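Local coordinates for protein VIN1 (Oscarella pearsei, PDB 6BFI) that binds actin filaments and may play a role in cell-cell adhesion, as a sponge member of the vinculin/alpha-catenin family, at residues V81-A91 with K107-G118; K719-A730 with L770-M781. All blocks are in the same frame, centred on the assembly; numbering follows the deposited sequence.

Interaction 1. Residues V81-A91 with K107-G118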
loop_
_atom_site.group_PDB
_atom_site.type_symbol
_atom_site.label_atom_id
_atom_site.label_comp_id
_atom_site.label_asym_id
_atom_site.label_seq_id
_atom_site.Cartn_x
_atom_site.Cartn_y
_atom_site.Cartn_z
ATOM N N VAL A 81 28.000 18.196 -22.784
ATOM C CA VAL A 81 26.815 18.023 -23.622
ATOM C C VAL A 81 26.971 18.773 -24.944
ATOM O O VAL A 81 26.529 18.294 -26.000
ATOM C CB VAL A 81 25.548 18.448 -22.853
ATOM C CG1 VAL A 81 25.592 19.923 -22.496
ATOM C CG2 VAL A 81 24.298 18.118 -23.651
ATOM N N GLN A 82 27.622 19.942 -24.921
ATOM C CA GLN A 82 27.868 20.652 -26.174
ATOM C C GLN A 82 28.782 19.844 -27.089
ATOM O O GLN A 82 28.584 19.814 -28.312
ATOM C CB GLN A 82 28.459 22.035 -25.898
ATOM C CG GLN A 82 27.424 23.063 -25.463
ATOM C CD GLN A 82 28.006 24.451 -25.296
ATOM O OE1 GLN A 82 28.738 24.720 -24.342
ATOM N NE2 GLN A 82 27.681 25.343 -26.225
ATOM N N GLN A 83 29.780 19.168 -26.512
ATOM C CA GLN A 83 30.648 18.313 -27.314
ATOM C C GLN A 83 29.866 17.155 -27.924
ATOM O O GLN A 83 30.121 16.761 -29.069
ATOM C CB GLN A 83 31.808 17.794 -26.465
ATOM C CG GLN A 83 32.837 17.002 -27.251
ATOM C CD GLN A 83 33.375 17.773 -28.441
ATOM O OE1 GLN A 83 34.081 18.771 -28.284
ATOM N NE2 GLN A 83 33.038 17.317 -29.642
ATOM N N ALA A 84 28.904 16.601 -27.179
ATOM C CA ALA A 84 28.066 15.543 -27.741
ATOM C C ALA A 84 27.237 16.057 -28.915
ATOM O O ALA A 84 27.094 15.368 -29.937
ATOM C CB ALA A 84 27.160 14.957 -26.661
ATOM N N ALA A 85 26.685 17.269 -28.790
ATOM C CA ALA A 85 25.982 17.868 -29.922
ATOM C C ALA A 85 26.907 18.027 -31.126
ATOM O O ALA A 85 26.499 17.782 -32.271
ATOM C CB ALA A 85 25.386 19.216 -29.519
ATOM N N VAL A 86 28.160 18.431 -30.886
ATOM C CA VAL A 86 29.133 18.506 -31.975
ATOM C C VAL A 86 29.314 17.140 -32.623
ATOM O O VAL A 86 29.387 17.023 -33.855
ATOM C CB VAL A 86 30.472 19.069 -31.464
ATOM C CG1 VAL A 86 31.523 19.033 -32.572
ATOM C CG2 VAL A 86 30.287 20.483 -30.933
ATOM N N PHE A 87 29.385 16.083 -31.806
ATOM C CA PHE A 87 29.482 14.733 -32.351
ATOM C C PHE A 87 28.291 14.412 -33.242
ATOM O O PHE A 87 28.436 13.725 -34.261
ATOM C CB PHE A 87 29.590 13.707 -31.223
ATOM C CG PHE A 87 30.977 13.547 -30.677
ATOM C CD1 PHE A 87 31.992 14.410 -31.053
ATOM C CD2 PHE A 87 31.272 12.519 -29.798
ATOM C CE1 PHE A 87 33.270 14.259 -30.553
ATOM C CE2 PHE A 87 32.551 12.362 -29.296
ATOM C CZ PHE A 87 33.550 13.233 -29.674
ATOM N N LEU A 88 27.102 14.897 -32.876
ATOM C CA LEU A 88 25.947 14.683 -33.743
ATOM C C LEU A 88 26.098 15.428 -35.064
ATOM O O LEU A 88 25.740 14.898 -36.125
ATOM C CB LEU A 88 24.660 15.097 -33.033
ATOM C CG LEU A 88 24.163 14.134 -31.955
ATOM C CD1 LEU A 88 22.714 14.432 -31.614
ATOM C CD2 LEU A 88 24.331 12.685 -32.397
ATOM N N SER A 89 26.622 16.658 -35.026
ATOM C CA SER A 89 26.837 17.402 -36.267
ATOM C C SER A 89 27.809 16.669 -37.188
ATOM O O SER A 89 27.531 16.465 -38.380
ATOM C CB SER A 89 27.347 18.809 -35.955
ATOM O OG SER A 89 26.415 19.524 -35.165
ATOM N N ASP A 90 28.961 16.264 -36.644
ATOM C CA ASP A 90 29.926 15.503 -37.432
ATOM C C ASP A 90 29.306 14.221 -37.973
ATOM O O ASP A 90 29.556 13.837 -39.122
ATOM C CB ASP A 90 31.159 15.184 -36.588
ATOM C CG ASP A 90 31.766 16.419 -35.944
ATOM O OD1 ASP A 90 31.512 17.541 -36.436
ATOM O OD2 ASP A 90 32.504 16.262 -34.948
ATOM N N ALA A 91 28.489 13.547 -37.158
ATOM C CA ALA A 91 27.820 12.333 -37.615
ATOM C C ALA A 91 26.927 12.614 -38.815
ATOM O O ALA A 91 26.926 11.849 -39.790
ATOM C CB ALA A 91 27.007 11.722 -36.476
ATOM N N LYS A 107 30.559 8.419 -33.883
ATOM C CA LYS A 107 30.173 9.710 -33.322
ATOM C C LYS A 107 28.660 9.852 -33.233
ATOM O O LYS A 107 28.159 10.590 -32.375
ATOM C CB LYS A 107 30.773 10.847 -34.148
ATOM C CG LYS A 107 32.285 10.763 -34.287
ATOM C CD LYS A 107 32.858 11.978 -34.992
ATOM C CE LYS A 107 33.303 13.025 -33.989
ATOM N NZ LYS A 107 34.294 12.460 -33.030
ATOM N N LEU A 108 27.919 9.155 -34.099
ATOM C CA LEU A 108 26.463 9.165 -34.000
ATOM C C LEU A 108 26.005 8.519 -32.699
ATOM O O LEU A 108 25.177 9.083 -31.973
ATOM C CB LEU A 108 25.843 8.450 -35.201
ATOM C CG LEU A 108 24.310 8.422 -35.205
ATOM C CD1 LEU A 108 23.744 9.768 -35.628
ATOM C CD2 LEU A 108 23.777 7.314 -36.093
ATOM N N LEU A 109 26.539 7.336 -32.383
ATOM C CA LEU A 109 26.147 6.667 -31.145
ATOM C C LEU A 109 26.686 7.401 -29.921
ATOM O O LEU A 109 25.960 7.594 -28.935
ATOM C CB LEU A 109 26.628 5.216 -31.157
ATOM C CG LEU A 109 26.033 4.306 -32.236
ATOM C CD1 LEU A 109 26.629 2.907 -32.154
ATOM C CD2 LEU A 109 24.517 4.254 -32.124
ATOM N N ASP A 110 27.954 7.823 -29.970
ATOM C CA ASP A 110 28.569 8.499 -28.830
ATOM C C ASP A 110 27.854 9.805 -28.507
ATOM O O ASP A 110 27.432 10.026 -27.367
ATOM C CB ASP A 110 30.051 8.753 -29.105
ATOM C CG ASP A 110 30.943 7.655 -28.561
ATOM O OD1 ASP A 110 30.471 6.503 -28.450
ATOM O OD2 ASP A 110 32.114 7.945 -28.240
ATOM N N GLY A 111 27.718 10.691 -29.497
ATOM C CA GLY A 111 26.966 11.913 -29.272
ATOM C C GLY A 111 25.514 11.648 -28.935
ATOM O O GLY A 111 24.889 12.422 -28.202
ATOM N N ALA A 112 24.963 10.549 -29.455
ATOM C CA ALA A 112 23.586 10.176 -29.145
ATOM C C ALA A 112 23.402 9.937 -27.652
ATOM O O ALA A 112 22.506 10.512 -27.024
ATOM C CB ALA A 112 23.198 8.934 -29.945
ATOM N N ARG A 113 24.241 9.082 -27.063
ATOM C CA ARG A 113 24.159 8.864 -25.623
ATOM C C ARG A 113 24.603 10.100 -24.848
ATOM O O ARG A 113 24.124 10.344 -23.730
ATOM C CB ARG A 113 25.004 7.651 -25.237
ATOM C CG ARG A 113 24.897 7.236 -23.783
ATOM C CD ARG A 113 25.712 5.983 -23.524
ATOM N NE ARG A 113 27.022 6.055 -24.164
ATOM C CZ ARG A 113 28.081 6.655 -23.631
ATOM N NH1 ARG A 113 27.989 7.240 -22.443
ATOM N NH2 ARG A 113 29.233 6.673 -24.286
ATOM N N GLY A 114 25.493 10.900 -25.438
ATOM C CA GLY A 114 26.077 12.023 -24.730
ATOM C C GLY A 114 25.136 13.197 -24.575
ATOM O O GLY A 114 25.259 13.964 -23.618
ATOM N N VAL A 115 24.203 13.375 -25.512
ATOM C CA VAL A 115 23.232 14.453 -25.342
ATOM C C VAL A 115 22.212 14.088 -24.270
ATOM O O VAL A 115 21.765 14.949 -23.501
ATOM C CB VAL A 115 22.559 14.802 -26.682
ATOM C CG1 VAL A 115 23.571 15.412 -27.646
ATOM C CG2 VAL A 115 21.897 13.584 -27.295
ATOM N N ILE A 116 21.844 12.808 -24.186
ATOM C CA ILE A 116 20.901 12.363 -23.165
ATOM C C ILE A 116 21.534 12.465 -21.783
ATOM O O ILE A 116 21.034 13.174 -20.898
ATOM C CB ILE A 116 20.427 10.930 -23.459
ATOM C CG1 ILE A 116 19.823 10.841 -24.861
ATOM C CG2 ILE A 116 19.416 10.478 -22.418
ATOM C CD1 ILE A 116 19.421 9.436 -25.265
ATOM N N ASN A 117 22.652 11.759 -21.578
ATOM C CA ASN A 117 23.321 11.805 -20.281
ATOM C C ASN A 117 23.769 13.222 -19.943
ATOM O O ASN A 117 23.670 13.657 -18.788
ATOM C CB ASN A 117 24.510 10.845 -20.268
ATOM C CG ASN A 117 24.085 9.388 -20.290
ATOM O OD1 ASN A 117 22.979 9.045 -19.870
ATOM N ND2 ASN A 117 24.966 8.521 -20.773
ATOM N N GLY A 118 24.245 13.963 -20.946
ATOM C CA GLY A 118 24.729 15.313 -20.704
ATOM C C GLY A 118 23.630 16.272 -20.293
ATOM O O GLY A 118 23.807 17.068 -19.365
#
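Ala84 and Gly111 mark the tightest backbone register between 81-91 and 107-118, two antiparallel helical segments whose axes approach to 7.6 Å at an angle of 148°. Glycine makes this closeness possible: a beta carbon on Gly111 would run into Ala84 O and Phe87 CB, and one on Gly114 into the methyl of Ala84. Ala84 CB lies 3.4 Å from Gly114 C, and Ala84 O meets Gly111 CA in a CA-H...O contact of 3.5 Å. At Gly118 the facing residue is Val81, which packs its branched side chain on the glycine backbone.

Leu88 is a knob in the hole formed by Leu108, Gly111, Ala112 and Val115. Its CD1 meets Val115 CG1 tip to tip at 4.2 Å, while CD2 turns toward the backbone of the opposing helix. Ala91 CB closes on Leu108 CB at 3.7 Å.

Beside this apolar seam, Lys107 crosses Phe87 at about a right angle. Bends at chi3 (94°) and chi4 (57°) fold its chain back over the ring and set NZ 3.6 Å from the Phe87 ring centroid, a cation-pi contact displaced toward the ring's rim. Asp90 OD2 stands 4.6 Å from Lys107 NZ, too far to pair directly but probably close enough to favour the lysine's positive charge.

Helix 41-59 packs on Val81 and Leu88, and helix 8-32 on Leu108, Ala112 and Val115, making the seam part of a helical bundle.

Interaction 2. Residues K719-A730 with L770-M781; sequences KADLIRMAKEIA and LKILATVKATSM
Lys777 O, at the end of helix 763-778, accepts three hydrogen bonds, from Ser780 N, Ser780 OG and Met781 N, while the CG of the same lysine packs on Leu722 CD2 of the facing helix. The hydroxyl bond, Ser780 OG to Lys777 O, is 3.0 Å long and comes from above the carbonyl plane. These bonds tie down the turn that follows the helix and carries Met781 back toward 719-730. Lys777 NZ turns to helix 786-817, with a hydrogen bond to Thr793 and a salt bridge to Asp789.

Met781 slides past Lys719 in the opposite direction. Its CG takes the position between backbone N and carbonyl carbon (chi1 72°), and the extended chain beyond brings CE to 3.7 Å from Lys719 CG. Lys719 also lies against Ala778, its CG 3.4 Å from Ala778 O. An alanine in place of Lys719 would probably leave the methyl of Met781 and the end of the helix at Ala778 less well covered, opening a gap beside the turn.

The axes of 719-730 and 770-778 run almost exactly antiparallel (178°) and approach to 8.8 Å, as neighbours in the C-terminal helical bundle of this vinculin-family protein. Helix 690-710 covers Leu722 and Ala726 and helix 786-817 covers Ile729 and Leu770.

Small residues meet midway, Ala726 CB and Ala774 CB touching at 3.5 Å. Toward Lys719, Ile723 CG1 reaches Ala778 CB at 3.8 Å; in the other direction along the helices, Ile729 and Leu770 cross at about a right angle, with Ile729 CG2 3.7 Å from Leu770 CD2. The aliphatic part of Lys771 lies over the methyl of Ala730, its CD at 3.7 Å from Ala730 CB.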
loop_
_atom_site.group_PDB
_atom_site.type_symbol
_atom_site.label_atom_id
_atom_site.label_comp_id
_atom_site.label_asym_id
_atom_site.label_seq_id
_atom_site.Cartn_x
_atom_site.Cartn_y
_atom_site.Cartn_z
ATOM N N LYS A 719 20.046 -2.447 -32.359
ATOM C CA LYS A 719 19.710 -1.177 -31.724
ATOM C C LYS A 719 18.329 -0.692 -32.151
ATOM O O LYS A 719 17.489 -0.353 -31.306
ATOM C CB LYS A 719 20.780 -0.139 -32.057
ATOM C CG LYS A 719 22.187 -0.620 -31.753
ATOM C CD LYS A 719 23.223 0.111 -32.581
ATOM C CE LYS A 719 24.583 -0.559 -32.457
ATOM N NZ LYS A 719 25.043 -0.614 -31.043
ATOM N N ALA A 720 18.076 -0.652 -33.461
ATOM C CA ALA A 720 16.772 -0.213 -33.948
ATOM C C ALA A 720 15.665 -1.139 -33.467
ATOM O O ALA A 720 14.568 -0.682 -33.122
ATOM C CB ALA A 720 16.776 -0.130 -35.472
ATOM N N ASP A 721 15.933 -2.447 -33.437
ATOM C CA ASP A 721 14.951 -3.391 -32.914
ATOM C C ASP A 721 14.697 -3.151 -31.432
ATOM O O ASP A 721 13.566 -3.299 -30.954
ATOM C CB ASP A 721 15.421 -4.825 -33.164
ATOM C CG ASP A 721 15.537 -5.152 -34.643
ATOM O OD1 ASP A 721 14.777 -4.565 -35.440
ATOM O OD2 ASP A 721 16.390 -5.990 -35.009
ATOM N N LEU A 722 15.736 -2.763 -30.688
ATOM C CA LEU A 722 15.563 -2.470 -29.269
ATOM C C LEU A 722 14.692 -1.236 -29.064
ATOM O O LEU A 722 13.747 -1.255 -28.265
ATOM C CB LEU A 722 16.929 -2.291 -28.601
ATOM C CG LEU A 722 16.935 -1.765 -27.162
ATOM C CD1 LEU A 722 16.024 -2.594 -26.263
ATOM C CD2 LEU A 722 18.353 -1.736 -26.610
ATOM N N ILE A 723 14.992 -0.153 -29.782
ATOM C CA ILE A 723 14.237 1.086 -29.610
ATOM C C ILE A 723 12.790 0.896 -30.049
ATOM O O ILE A 723 11.846 1.222 -29.312
ATOM C CB ILE A 723 14.915 2.232 -30.382
ATOM C CG1 ILE A 723 16.323 2.478 -29.835
ATOM C CG2 ILE A 723 14.070 3.491 -30.318
ATOM C CD1 ILE A 723 17.103 3.527 -30.598
ATOM N N ARG A 724 12.597 0.362 -31.258
ATOM C CA ARG A 724 11.251 0.121 -31.768
ATOM C C ARG A 724 10.470 -0.808 -30.848
ATOM O O ARG A 724 9.280 -0.586 -30.592
ATOM C CB ARG A 724 11.330 -0.462 -33.179
ATOM C CG ARG A 724 9.999 -0.903 -33.753
ATOM C CD ARG A 724 10.182 -1.508 -35.135
ATOM N NE ARG A 724 11.151 -2.600 -35.124
ATOM C CZ ARG A 724 10.853 -3.859 -34.821
ATOM N NH1 ARG A 724 9.608 -4.188 -34.498
ATOM N NH2 ARG A 724 11.798 -4.790 -34.837
ATOM N N MET A 725 11.127 -1.850 -30.334
ATOM C CA MET A 725 10.454 -2.768 -29.423
ATOM C C MET A 725 10.036 -2.060 -28.138
ATOM O O MET A 725 8.941 -2.302 -27.616
ATOM C CB MET A 725 11.359 -3.957 -29.114
ATOM C CG MET A 725 10.669 -5.059 -28.336
ATOM S SD MET A 725 9.152 -5.591 -29.150
ATOM C CE MET A 725 9.797 -6.229 -30.691
ATOM N N ALA A 726 10.892 -1.175 -27.620
ATOM C CA ALA A 726 10.529 -0.406 -26.433
ATOM C C ALA A 726 9.313 0.469 -26.694
ATOM O O ALA A 726 8.410 0.556 -25.852
ATOM C CB ALA A 726 11.708 0.446 -25.973
ATOM N N LYS A 727 9.269 1.126 -27.856
ATOM C CA LYS A 727 8.117 1.964 -28.171
ATOM C C LYS A 727 6.846 1.130 -28.313
ATOM O O LYS A 727 5.766 1.547 -27.872
ATOM C CB LYS A 727 8.387 2.771 -29.442
ATOM C CG LYS A 727 9.549 3.744 -29.308
ATOM C CD LYS A 727 9.476 4.855 -30.345
ATOM C CE LYS A 727 10.596 4.745 -31.368
ATOM N NZ LYS A 727 10.512 5.831 -32.385
ATOM N N GLU A 728 6.959 -0.060 -28.910
ATOM C CA GLU A 728 5.794 -0.933 -29.034
ATOM C C GLU A 728 5.299 -1.392 -27.667
ATOM O O GLU A 728 4.086 -1.442 -27.422
ATOM C CB GLU A 728 6.131 -2.130 -29.924
ATOM C CG GLU A 728 5.935 -1.858 -31.410
ATOM C CD GLU A 728 6.651 -2.859 -32.298
ATOM O OE1 GLU A 728 7.171 -2.445 -33.356
ATOM O OE2 GLU A 728 6.699 -4.053 -31.939
ATOM N N ILE A 729 6.222 -1.722 -26.758
ATOM C CA ILE A 729 5.825 -2.091 -25.402
ATOM C C ILE A 729 5.160 -0.914 -24.703
ATOM O O ILE A 729 4.210 -1.086 -23.929
ATOM C CB ILE A 729 7.041 -2.608 -24.610
ATOM C CG1 ILE A 729 7.562 -3.905 -25.222
ATOM C CG2 ILE A 729 6.678 -2.834 -23.147
ATOM C CD1 ILE A 729 8.791 -4.448 -24.535
ATOM N N ALA A 730 5.641 0.304 -24.968
ATOM C CA ALA A 730 5.035 1.483 -24.359
ATOM C C ALA A 730 3.601 1.674 -24.840
ATOM O O ALA A 730 2.696 1.943 -24.041
ATOM C CB ALA A 730 5.877 2.723 -24.664
ATOM N N LEU A 770 11.061 3.502 -19.714
ATOM C CA LEU A 770 11.461 2.359 -20.527
ATOM C C LEU A 770 11.984 2.814 -21.881
ATOM O O LEU A 770 13.041 2.362 -22.335
ATOM C CB LEU A 770 10.286 1.394 -20.702
ATOM C CG LEU A 770 10.551 0.181 -21.600
ATOM C CD1 LEU A 770 11.562 -0.762 -20.962
ATOM C CD2 LEU A 770 9.259 -0.552 -21.916
ATOM N N LYS A 771 11.254 3.714 -22.545
ATOM C CA LYS A 771 11.708 4.198 -23.845
ATOM C C LYS A 771 13.023 4.956 -23.721
ATOM O O LYS A 771 13.940 4.759 -24.531
ATOM C CB LYS A 771 10.634 5.077 -24.486
ATOM C CG LYS A 771 9.374 4.319 -24.863
ATOM C CD LYS A 771 8.408 5.200 -25.633
ATOM C CE LYS A 771 7.933 6.367 -24.790
ATOM N NZ LYS A 771 6.982 7.227 -25.545
ATOM N N ILE A 772 13.144 5.815 -22.705
ATOM C CA ILE A 772 14.384 6.570 -22.531
ATOM C C ILE A 772 15.556 5.627 -22.280
ATOM O O ILE A 772 16.614 5.735 -22.914
ATOM C CB ILE A 772 14.231 7.599 -21.396
ATOM C CG1 ILE A 772 13.174 8.643 -21.763
ATOM C CG2 ILE A 772 15.565 8.265 -21.099
ATOM C CD1 ILE A 772 12.911 9.661 -20.675
ATOM N N LEU A 773 15.381 4.677 -21.358
ATOM C CA LEU A 773 16.486 3.807 -20.968
ATOM C C LEU A 773 16.864 2.840 -22.079
ATOM O O LEU A 773 18.042 2.485 -22.215
ATOM C CB LEU A 773 16.126 3.045 -19.693
ATOM C CG LEU A 773 15.978 3.907 -18.432
ATOM C CD1 LEU A 773 15.435 3.087 -17.266
ATOM C CD2 LEU A 773 17.294 4.565 -18.067
ATOM N N ALA A 774 15.889 2.394 -22.876
ATOM C CA ALA A 774 16.207 1.569 -24.035
ATOM C C ALA A 774 16.948 2.375 -25.094
ATOM O O ALA A 774 17.857 1.855 -25.752
ATOM C CB ALA A 774 14.933 0.964 -24.616
ATOM N N THR A 775 16.571 3.645 -25.279
ATOM C CA THR A 775 17.312 4.493 -26.209
ATOM C C THR A 775 18.743 4.710 -25.733
ATOM O O THR A 775 19.674 4.764 -26.546
ATOM C CB THR A 775 16.595 5.831 -26.393
ATOM O OG1 THR A 775 15.262 5.599 -26.863
ATOM C CG2 THR A 775 17.333 6.701 -27.402
ATOM N N VAL A 776 18.941 4.824 -24.418
ATOM C CA VAL A 776 20.291 4.981 -23.882
ATOM C C VAL A 776 21.089 3.694 -24.057
ATOM O O VAL A 776 22.272 3.725 -24.421
ATOM C CB VAL A 776 20.232 5.421 -22.407
ATOM C CG1 VAL A 776 21.626 5.452 -21.797
ATOM C CG2 VAL A 776 19.579 6.782 -22.295
ATOM N N LYS A 777 20.456 2.544 -23.809
ATOM C CA LYS A 777 21.144 1.264 -23.952
ATOM C C LYS A 777 21.536 1.002 -25.401
ATOM O O LYS A 777 22.619 0.470 -25.672
ATOM C CB LYS A 777 20.257 0.135 -23.422
ATOM C CG LYS A 777 20.742 -1.267 -23.758
ATOM C CD LYS A 777 22.084 -1.569 -23.115
ATOM C CE LYS A 777 22.565 -2.963 -23.489
ATOM N NZ LYS A 777 23.876 -3.284 -22.863
ATOM N N ALA A 778 20.669 1.373 -26.346
ATOM C CA ALA A 778 20.960 1.127 -27.755
ATOM C C ALA A 778 22.169 1.922 -28.234
ATOM O O ALA A 778 22.902 1.464 -29.118
ATOM C CB ALA A 778 19.737 1.456 -28.609
ATOM N N THR A 779 22.394 3.108 -27.673
ATOM C CA THR A 779 23.503 3.960 -28.079
ATOM C C THR A 779 24.792 3.656 -27.327
ATOM O O THR A 779 25.780 4.376 -27.499
ATOM C CB THR A 779 23.133 5.432 -27.895
ATOM O OG1 THR A 779 22.830 5.681 -26.515
ATOM C CG2 THR A 779 21.922 5.778 -28.743
ATOM N N SER A 780 24.805 2.613 -26.502
ATOM C CA SER A 780 25.994 2.227 -25.757
ATOM C C SER A 780 26.460 0.808 -26.039
ATOM O O SER A 780 27.666 0.558 -26.014
ATOM C CB SER A 780 25.753 2.378 -24.246
ATOM O OG SER A 780 24.688 1.550 -23.817
ATOM N N MET A 781 25.547 -0.124 -26.301
ATOM C CA MET A 781 25.954 -1.484 -26.619
ATOM C C MET A 781 26.606 -1.531 -27.996
ATOM O O MET A 781 26.307 -0.722 -28.879
ATOM C CB MET A 781 24.759 -2.435 -26.567
ATOM C CG MET A 781 23.774 -2.282 -27.714
ATOM S SD MET A 781 22.476 -3.534 -27.657
ATOM C CE MET A 781 21.530 -3.108 -29.116
#

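Interaction 1 precedes interaction 2 along the chain, yet their centres lie only about 17 Å apart, on the same side of the chain's centre. They share no helix: the first joins helices 68-97 and 102-145 near the N-terminus, the second helices 718-745 and 763-778 near the C-terminus. Helix 102-145 nevertheless connects them, Ala112 and Arg113 packing on Thr779 and Ile116 on Val776, with Ile116 CG2 3.7 Å from Val776 CG2. Helix 8-32 touches both contacts. N-terminal and C-terminal bundles thus lie against each other, an arrangement consistent with the closed, head-to-tail state known for vinculin.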